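GGDEF family protein (Vibrio cholerae, PDB 5GZS) is the diguanylate cyclase CdgH, whose periplasmic portion binds arginine and probably relays this signal to the synthesis of cyclic di-GMP. Local coordinates at residues Val333-Gly338 with Val376-Leu381; Ile337-Asp342 with Lys356-Tyr361. One frame throughout, in Å; residues are numbered along the deposited sequence.

Interaction 1. Residues Val333-Gly338 with Val376-Leu381; sequences VAERIG and VDYIVL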
ATOM      1  N   VAL A 333      16.552  -5.677  19.640  1.00 62.90           N
ATOM      2  CA  VAL A 333      17.766  -4.993  20.042  1.00 59.89           C
ATOM      3  C   VAL A 333      18.752  -5.905  20.761  1.00 60.84           C
ATOM      4  O   VAL A 333      19.960  -5.635  20.810  1.00 60.73           O
ATOM      5  CB  VAL A 333      17.388  -3.797  20.939  1.00 61.10           C
ATOM      6  CG1 VAL A 333      16.811  -4.277  22.273  1.00 63.08           C
ATOM      7  CG2 VAL A 333      18.557  -2.897  21.150  1.00 61.18           C
ATOM      8  N   ALA A 334      18.228  -6.993  21.317  1.00 61.88           N
ATOM      9  CA  ALA A 334      19.047  -7.903  22.099  1.00 66.44           C
ATOM     10  C   ALA A 334      18.885  -9.346  21.652  1.00 62.93           C
ATOM     11  O   ALA A 334      19.361 -10.255  22.319  1.00 78.31           O
ATOM     12  CB  ALA A 334      18.718  -7.773  23.582  1.00 65.20           C
ATOM     13  N   GLU A 335      18.203  -9.561  20.539  1.00 61.54           N
ATOM     14  CA  GLU A 335      18.142 -10.889  19.941  1.00 66.00           C
ATOM     15  C   GLU A 335      19.301 -11.090  18.954  1.00 67.55           C
ATOM     16  O   GLU A 335      19.807 -10.133  18.358  1.00 58.66           O
ATOM     17  CB  GLU A 335      16.804 -11.110  19.227  1.00 62.47           C
ATOM     18  CG  GLU A 335      15.584 -11.075  20.131  1.00 62.03           C
ATOM     19  CD  GLU A 335      15.408 -12.336  20.967  1.00 64.99           C
ATOM     20  OE1 GLU A 335      14.570 -12.318  21.894  1.00 65.39           O
ATOM     21  OE2 GLU A 335      16.087 -13.348  20.695  1.00 63.87           O
ATOM     22  N   ARG A 336      19.707 -12.342  18.781  1.00 60.22           N
ATOM     23  CA  ARG A 336      20.785 -12.664  17.864  1.00 62.95           C
ATOM     24  C   ARG A 336      20.245 -12.774  16.447  1.00 64.51           C
ATOM     25  O   ARG A 336      19.453 -13.670  16.154  1.00 71.50           O
ATOM     26  CB  ARG A 336      21.467 -13.967  18.272  1.00 60.40           C
ATOM     27  CG  ARG A 336      22.148 -13.929  19.632  1.00 62.20           C
ATOM     28  CD  ARG A 336      23.057 -15.134  19.817  1.00 66.39           C
ATOM     29  NE  ARG A 336      22.707 -15.912  20.995  1.00 67.74           N
ATOM     30  CZ  ARG A 336      21.998 -17.040  20.985  1.00 76.78           C
ATOM     31  NH1 ARG A 336      21.549 -17.558  19.847  1.00 65.08           N
ATOM     32  NH2 ARG A 336      21.739 -17.655  22.137  1.00 83.92           N
ATOM     33  N   ILE A 337      20.651 -11.863  15.573  1.00 55.80           N
ATOM     34  CA  ILE A 337      20.169 -11.909  14.207  1.00 54.13           C
ATOM     35  C   ILE A 337      21.268 -12.354  13.276  1.00 57.66           C
ATOM     36  O   ILE A 337      22.374 -11.803  13.282  1.00 67.53           O
ATOM     37  CB  ILE A 337      19.620 -10.559  13.731  1.00 52.99           C
ATOM     38  CG1 ILE A 337      18.304 -10.228  14.457  1.00 53.81           C
ATOM     39  CG2 ILE A 337      19.368 -10.604  12.241  1.00 51.24           C
ATOM     40  CD1 ILE A 337      17.988  -8.772  14.481  1.00 53.40           C
ATOM     41  N   GLY A 338      20.972 -13.363  12.473  1.00 57.47           N
ATOM     42  CA  GLY A 338      21.957 -13.850  11.539  1.00 60.22           C
ATOM     43  C   GLY A 338      21.739 -13.323  10.144  1.00 61.78           C
ATOM     44  O   GLY A 338      20.634 -13.437   9.599  1.00 62.69           O
ATOM     45  N   VAL A 376      21.990 -18.816  16.698  1.00 75.31           N
ATOM     46  CA  VAL A 376      21.298 -17.563  16.451  1.00 71.52           C
ATOM     47  C   VAL A 376      19.774 -17.791  16.591  1.00 69.80           C
ATOM     48  O   VAL A 376      19.298 -18.935  16.555  1.00 66.71           O
ATOM     49  CB  VAL A 376      21.643 -17.026  15.048  1.00 70.81           C
ATOM     50  CG1 VAL A 376      20.842 -17.754  13.975  1.00 63.57           C
ATOM     51  CG2 VAL A 376      21.475 -15.517  14.971  1.00 74.16           C
ATOM     52  N   ASP A 377      19.012 -16.712  16.754  1.00 67.05           N
ATOM     53  CA  ASP A 377      17.585 -16.837  17.064  1.00 66.82           C
ATOM     54  C   ASP A 377      16.632 -16.359  15.972  1.00 66.33           C
ATOM     55  O   ASP A 377      15.495 -16.838  15.900  1.00 66.59           O
ATOM     56  CB  ASP A 377      17.280 -16.080  18.341  1.00 63.34           C
ATOM     57  CG  ASP A 377      18.082 -16.589  19.519  1.00 68.50           C
ATOM     58  OD1 ASP A 377      17.585 -17.502  20.210  1.00 69.51           O
ATOM     59  OD2 ASP A 377      19.200 -16.073  19.756  1.00 65.98           O
ATOM     60  N   TYR A 378      17.090 -15.407  15.154  1.00 57.40           N
ATOM     61  CA  TYR A 378      16.322 -14.851  14.032  1.00 56.69           C
ATOM     62  C   TYR A 378      17.254 -14.612  12.855  1.00 57.57           C
ATOM     63  O   TYR A 378      18.334 -14.039  13.022  1.00 62.14           O
ATOM     64  CB  TYR A 378      15.633 -13.520  14.393  1.00 58.30           C
ATOM     65  CG  TYR A 378      14.558 -13.571  15.478  1.00 63.44           C
ATOM     66  CD1 TYR A 378      14.875 -13.388  16.812  1.00 58.71           C
ATOM     67  CD2 TYR A 378      13.225 -13.765  15.149  1.00 66.18           C
ATOM     68  CE1 TYR A 378      13.891 -13.422  17.788  1.00 64.67           C
ATOM     69  CE2 TYR A 378      12.241 -13.802  16.115  1.00 58.60           C
ATOM     70  CZ  TYR A 378      12.573 -13.633  17.434  1.00 60.87           C
ATOM     71  OH  TYR A 378      11.579 -13.668  18.402  1.00 61.91           O
ATOM     72  N   ILE A 379      16.844 -15.036  11.663  1.00 61.56           N
ATOM     73  CA  ILE A 379      17.634 -14.773  10.468  1.00 56.59           C
ATOM     74  C   ILE A 379      16.758 -14.085   9.434  1.00 56.09           C
ATOM     75  O   ILE A 379      15.534 -14.253   9.441  1.00 57.42           O
ATOM     76  CB  ILE A 379      18.235 -16.065   9.890  1.00 51.30           C
ATOM     77  CG1 ILE A 379      17.161 -16.903   9.207  1.00 51.09           C
ATOM     78  CG2 ILE A 379      18.897 -16.889  10.988  1.00 53.16           C
ATOM     79  CD1 ILE A 379      17.622 -18.290   8.836  1.00 54.51           C
ATOM     80  N   VAL A 380      17.369 -13.291   8.560  1.00 56.24           N
ATOM     81  CA  VAL A 380      16.591 -12.496   7.625  1.00 47.01           C
ATOM     82  C   VAL A 380      16.415 -13.188   6.286  1.00 56.25           C
ATOM     83  O   VAL A 380      17.376 -13.438   5.563  1.00 53.40           O
ATOM     84  CB  VAL A 380      17.218 -11.123   7.353  1.00 45.95           C
ATOM     85  CG1 VAL A 380      16.312 -10.323   6.421  1.00 44.72           C
ATOM     86  CG2 VAL A 380      17.453 -10.372   8.632  1.00 47.08           C
ATOM     87  N   LEU A 381      15.174 -13.475   5.937  1.00 58.85           N
ATOM     88  CA  LEU A 381      14.908 -13.947   4.603  1.00 53.85           C
ATOM     89  C   LEU A 381      13.824 -13.140   3.935  1.00 48.51           C
ATOM     90  O   LEU A 381      13.013 -12.464   4.573  1.00 49.24           O
ATOM     91  CB  LEU A 381      14.523 -15.426   4.603  1.00 54.71           C
ATOM     92  CG  LEU A 381      15.670 -16.383   4.919  1.00 56.95           C
ATOM     93  CD1 LEU A 381      15.204 -17.821   4.789  1.00 66.94           C
ATOM     94  CD2 LEU A 381      16.815 -16.108   3.981  1.00 58.82           C
TER
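Arg-336 and Asp-377 meet as the parallel strands 337-340 and 378-382 come together. Asp-377 OD2 lies over one face of the guanidinium, 2.8 Å from NH1, with the two planar groups turned 39° from each other. The oxygen stands well out of the guanidinium plane, so this is a salt bridge of charge alone, to which no N-H is directed. A bend at chi3 (-123°) in the otherwise drawn-out Arg-336 chain turns one face of the guanidinium to Asp-377 OD2. In the backbone, Arg-336 O accepts from both Asp-377 N and Tyr-378 N at 3.1 Å, and Gly-338 N then bonds Tyr-378 O at 2.8 Å. A weaker link from Val-380 N to Gly-338 O follows. Glu-335 reaches the edge of the Tyr-378 ring, OE2 lying 3.6 Å from CE1 and the carboxylate nearly perpendicular to the ring. On the same face of the sheet as the Tyr-378 ring, Ile-337 CG2 meets Val-380 CG2 at 4.1 Å, and helix 344-352 covers both residues; helix 364-372 packs on Val-376 and Ile-379. Further out, Arg-318 forms a salt bridge with Asp-377 OD1, and Tyr-321 OH bonds Glu-335 OE2. Glu-335 OE2 and Asp-377 OD2 are 4.2 Å apart, and two such acids would probably raise each other's affinity for a proton, but the flanking arginines should offset this and keep Asp-377 ionised.

Interaction 2. Residues Ile337-Asp342 with Lys356-Tyr361; sequences IGVIKD and KILFSY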
ATOM      1  N   ILE A 337      20.651 -11.863  15.573  1.00 55.80           N
ATOM      2  CA  ILE A 337      20.169 -11.909  14.207  1.00 54.13           C
ATOM      3  C   ILE A 337      21.268 -12.354  13.276  1.00 57.66           C
ATOM      4  O   ILE A 337      22.374 -11.803  13.282  1.00 67.53           O
ATOM      5  CB  ILE A 337      19.620 -10.559  13.731  1.00 52.99           C
ATOM      6  CG1 ILE A 337      18.304 -10.228  14.457  1.00 53.81           C
ATOM      7  CG2 ILE A 337      19.368 -10.604  12.241  1.00 51.24           C
ATOM      8  CD1 ILE A 337      17.988  -8.772  14.481  1.00 53.40           C
ATOM      9  N   GLY A 338      20.972 -13.363  12.473  1.00 57.47           N
ATOM     10  CA  GLY A 338      21.957 -13.850  11.539  1.00 60.22           C
ATOM     11  C   GLY A 338      21.739 -13.323  10.144  1.00 61.78           C
ATOM     12  O   GLY A 338      20.634 -13.437   9.599  1.00 62.69           O
ATOM     13  N   VAL A 339      22.794 -12.750   9.563  1.00 65.92           N
ATOM     14  CA  VAL A 339      22.799 -12.380   8.150  1.00 63.17           C
ATOM     15  C   VAL A 339      24.006 -12.994   7.454  1.00 73.15           C
ATOM     16  O   VAL A 339      24.899 -13.527   8.112  1.00 76.56           O
ATOM     17  CB  VAL A 339      22.830 -10.851   7.938  1.00 64.96           C
ATOM     18  CG1 VAL A 339      22.324 -10.503   6.534  1.00 69.28           C
ATOM     19  CG2 VAL A 339      21.964 -10.152   8.968  1.00 67.76           C
ATOM     20  N   ILE A 340      24.009 -12.930   6.122  1.00 72.51           N
ATOM     21  CA  ILE A 340      25.153 -13.285   5.298  1.00 70.37           C
ATOM     22  C   ILE A 340      26.062 -12.065   5.068  1.00 70.22           C
ATOM     23  O   ILE A 340      25.576 -10.963   4.786  1.00 69.04           O
ATOM     24  CB  ILE A 340      24.689 -13.830   3.941  1.00 69.16           C
ATOM     25  CG1 ILE A 340      23.593 -14.880   4.141  1.00 64.79           C
ATOM     26  CG2 ILE A 340      25.859 -14.406   3.184  1.00 61.02           C
ATOM     27  CD1 ILE A 340      22.954 -15.340   2.844  1.00 57.71           C
ATOM     28  N   LYS A 341      27.373 -12.258   5.188  1.00 67.23           N
ATOM     29  CA  LYS A 341      28.319 -11.152   5.013  1.00 70.81           C
ATOM     30  C   LYS A 341      28.230 -10.530   3.605  1.00 71.48           C
ATOM     31  O   LYS A 341      28.113 -11.240   2.602  1.00 66.59           O
ATOM     32  CB  LYS A 341      29.750 -11.623   5.300  1.00 75.82           C
ATOM     33  CG  LYS A 341      30.741 -10.485   5.523  1.00 80.13           C
ATOM     34  CD  LYS A 341      32.193 -10.911   5.332  1.00 77.46           C
ATOM     35  CE  LYS A 341      32.533 -10.972   3.856  1.00 79.47           C
ATOM     36  NZ  LYS A 341      33.877 -10.403   3.511  1.00 85.29           N
ATOM     37  N   ASP A 342      28.261  -9.199   3.556  1.00 72.22           N
ATOM     38  CA  ASP A 342      28.097  -8.413   2.323  1.00 70.13           C
ATOM     39  C   ASP A 342      26.735  -8.567   1.651  1.00 64.14           C
ATOM     40  O   ASP A 342      26.495  -7.966   0.601  1.00 58.29           O
ATOM     41  CB  ASP A 342      29.192  -8.739   1.297  1.00 71.67           C
ATOM     42  CG  ASP A 342      30.600  -8.626   1.877  1.00 81.99           C
ATOM     43  OD1 ASP A 342      30.885  -7.641   2.585  1.00 87.70           O
ATOM     44  OD2 ASP A 342      31.445  -9.489   1.570  1.00 80.90           O
ATOM     45  N   LYS A 356      24.432  -2.121  15.994  1.00 65.03           N
ATOM     46  CA  LYS A 356      24.042  -3.371  16.631  1.00 66.24           C
ATOM     47  C   LYS A 356      24.885  -4.513  16.066  1.00 72.71           C
ATOM     48  O   LYS A 356      25.228  -4.512  14.877  1.00 71.07           O
ATOM     49  CB  LYS A 356      22.549  -3.633  16.401  1.00 54.90           C
ATOM     50  CG  LYS A 356      22.043  -5.004  16.825  1.00 58.35           C
ATOM     51  CD  LYS A 356      20.684  -5.310  16.193  1.00 62.27           C
ATOM     52  CE  LYS A 356      20.137  -6.643  16.662  1.00 62.21           C
ATOM     53  NZ  LYS A 356      20.700  -7.013  17.994  1.00 57.23           N
ATOM     54  N   ILE A 357      25.225  -5.487  16.906  1.00 74.12           N
ATOM     55  CA  ILE A 357      25.933  -6.647  16.396  1.00 65.38           C
ATOM     56  C   ILE A 357      24.997  -7.544  15.613  1.00 68.63           C
ATOM     57  O   ILE A 357      23.983  -8.026  16.138  1.00 66.67           O
ATOM     58  CB  ILE A 357      26.577  -7.484  17.494  1.00 65.98           C
ATOM     59  CG1 ILE A 357      27.691  -6.694  18.156  1.00 68.58           C
ATOM     60  CG2 ILE A 357      27.231  -8.705  16.855  1.00 66.25           C
ATOM     61  CD1 ILE A 357      28.775  -6.303  17.150  1.00 74.39           C
ATOM     62  N   LEU A 358      25.339  -7.734  14.345  1.00 67.47           N
ATOM     63  CA  LEU A 358      24.743  -8.767  13.528  1.00 65.74           C
ATOM     64  C   LEU A 358      25.763  -9.896  13.473  1.00 68.17           C
ATOM     65  O   LEU A 358      26.963  -9.645  13.602  1.00 66.47           O
ATOM     66  CB  LEU A 358      24.406  -8.241  12.129  1.00 65.11           C
ATOM     67  CG  LEU A 358      23.725  -6.869  12.043  1.00 62.38           C
ATOM     68  CD1 LEU A 358      23.664  -6.364  10.589  1.00 49.96           C
ATOM     69  CD2 LEU A 358      22.352  -6.963  12.626  1.00 52.14           C
ATOM     70  N   PHE A 359      25.297 -11.132  13.321  1.00 69.85           N
ATOM     71  CA  PHE A 359      26.193 -12.270  13.117  1.00 67.78           C
ATOM     72  C   PHE A 359      26.244 -12.544  11.623  1.00 66.73           C
ATOM     73  O   PHE A 359      25.194 -12.669  10.985  1.00 69.43           O
ATOM     74  CB  PHE A 359      25.718 -13.504  13.884  1.00 55.90           C
ATOM     75  CG  PHE A 359      25.774 -13.344  15.376  1.00 71.30           C
ATOM     76  CD1 PHE A 359      24.706 -12.804  16.081  1.00 72.06           C
ATOM     77  CD2 PHE A 359      26.903 -13.733  16.075  1.00 71.85           C
ATOM     78  CE1 PHE A 359      24.767 -12.658  17.458  1.00 70.95           C
ATOM     79  CE2 PHE A 359      26.974 -13.594  17.436  1.00 70.25           C
ATOM     80  CZ  PHE A 359      25.909 -13.057  18.138  1.00 68.64           C
ATOM     81  N   SER A 360      27.447 -12.612  11.057  1.00 69.32           N
ATOM     82  CA  SER A 360      27.564 -12.754   9.609  1.00 78.65           C
ATOM     83  C   SER A 360      27.959 -14.164   9.208  1.00 66.64           C
ATOM     84  O   SER A 360      28.662 -14.862   9.940  1.00 74.44           O
ATOM     85  CB  SER A 360      28.567 -11.748   9.038  1.00 89.72           C
ATOM     86  OG  SER A 360      28.505 -10.509   9.727  1.00 91.59           O
ATOM     87  N   TYR A 361      27.482 -14.574   8.043  1.00 59.00           N
ATOM     88  CA  TYR A 361      27.773 -15.890   7.530  1.00 63.23           C
ATOM     89  C   TYR A 361      28.120 -15.793   6.069  1.00 71.22           C
ATOM     90  O   TYR A 361      27.920 -14.754   5.425  1.00 63.31           O
ATOM     91  CB  TYR A 361      26.593 -16.836   7.726  1.00 59.55           C
ATOM     92  CG  TYR A 361      26.342 -17.170   9.158  1.00 59.44           C
ATOM     93  CD1 TYR A 361      25.559 -16.342   9.955  1.00 56.29           C
ATOM     94  CD2 TYR A 361      26.907 -18.298   9.730  1.00 62.47           C
ATOM     95  CE1 TYR A 361      25.329 -16.639  11.290  1.00 64.46           C
ATOM     96  CE2 TYR A 361      26.684 -18.609  11.067  1.00 72.40           C
ATOM     97  CZ  TYR A 361      25.891 -17.774  11.839  1.00 70.85           C
ATOM     98  OH  TYR A 361      25.666 -18.075  13.154  1.00 73.64           O
TER
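Strand 337-340 and the short, weakly bonded strand 359-361 run parallel at 34°, joined by Phe-359 N to Ile-337 O (3.0 Å) and Val-339 N to Phe-359 O (2.8 Å), both nearly straight, then by a weak, bent bond from Tyr-361 N to Val-339 O and one from Lys-341 N to Tyr-361 O. The aromatic side chains of Phe-359 and Tyr-361 share a face of the sheet and turn edges to carbonyls of the neighbouring strand. Tyr-361 CD1 comes 3.4 Å from Val-339 O, near the ring plane, and Phe-359 CD1 lies 3.8 Å from Ile-337 O. Holding CG beside its own backbone N (chi1 -68°), Tyr-361 directs the CE1 edge of its ring toward Gly-338 CA, and its OH bonds Glu-375. On the other face Val-339 CG2 approaches Leu-358 CB at 4.4 Å, under helix 344-352, the connection of this beta-alpha-beta unit. At one end Lys-356 CE touches Ile-337 CD1 at 3.7 Å, the two chains crossing near a right angle, while NZ bonds Glu-335 O. At the other, Lys-341 CB packs on Ser-360 CB. All the hydrogen bonds between the segments are thus main-chain ones, with side chains adding apolar cover and ring-edge contacts to backbone oxygens.

Overall arrangement
Strand 337-340 is common to both contacts, pairing with 378-382 in interaction 1 and with the outermost strand, 359-361, in interaction 2; Ile-337 and Gly-338 serve both. Interaction 1 is buried and combines backbone pairing with a charged cluster, whereas interaction 2 is only partly buried, with Lys-341 and Ser-360 exposed, and rests on main-chain bonds and apolar packing. They also touch directly, Arg-336 CG packing on Phe-359 CE1. Helices 344-352 and 364-372 border each contact. Both lie in the second of the two regions related to family 3 solute-binding proteins, contribute nothing to the arginine pocket, and brush the second subunit, Ala-334 against its His-187 and Lys-356 against its Pro-73.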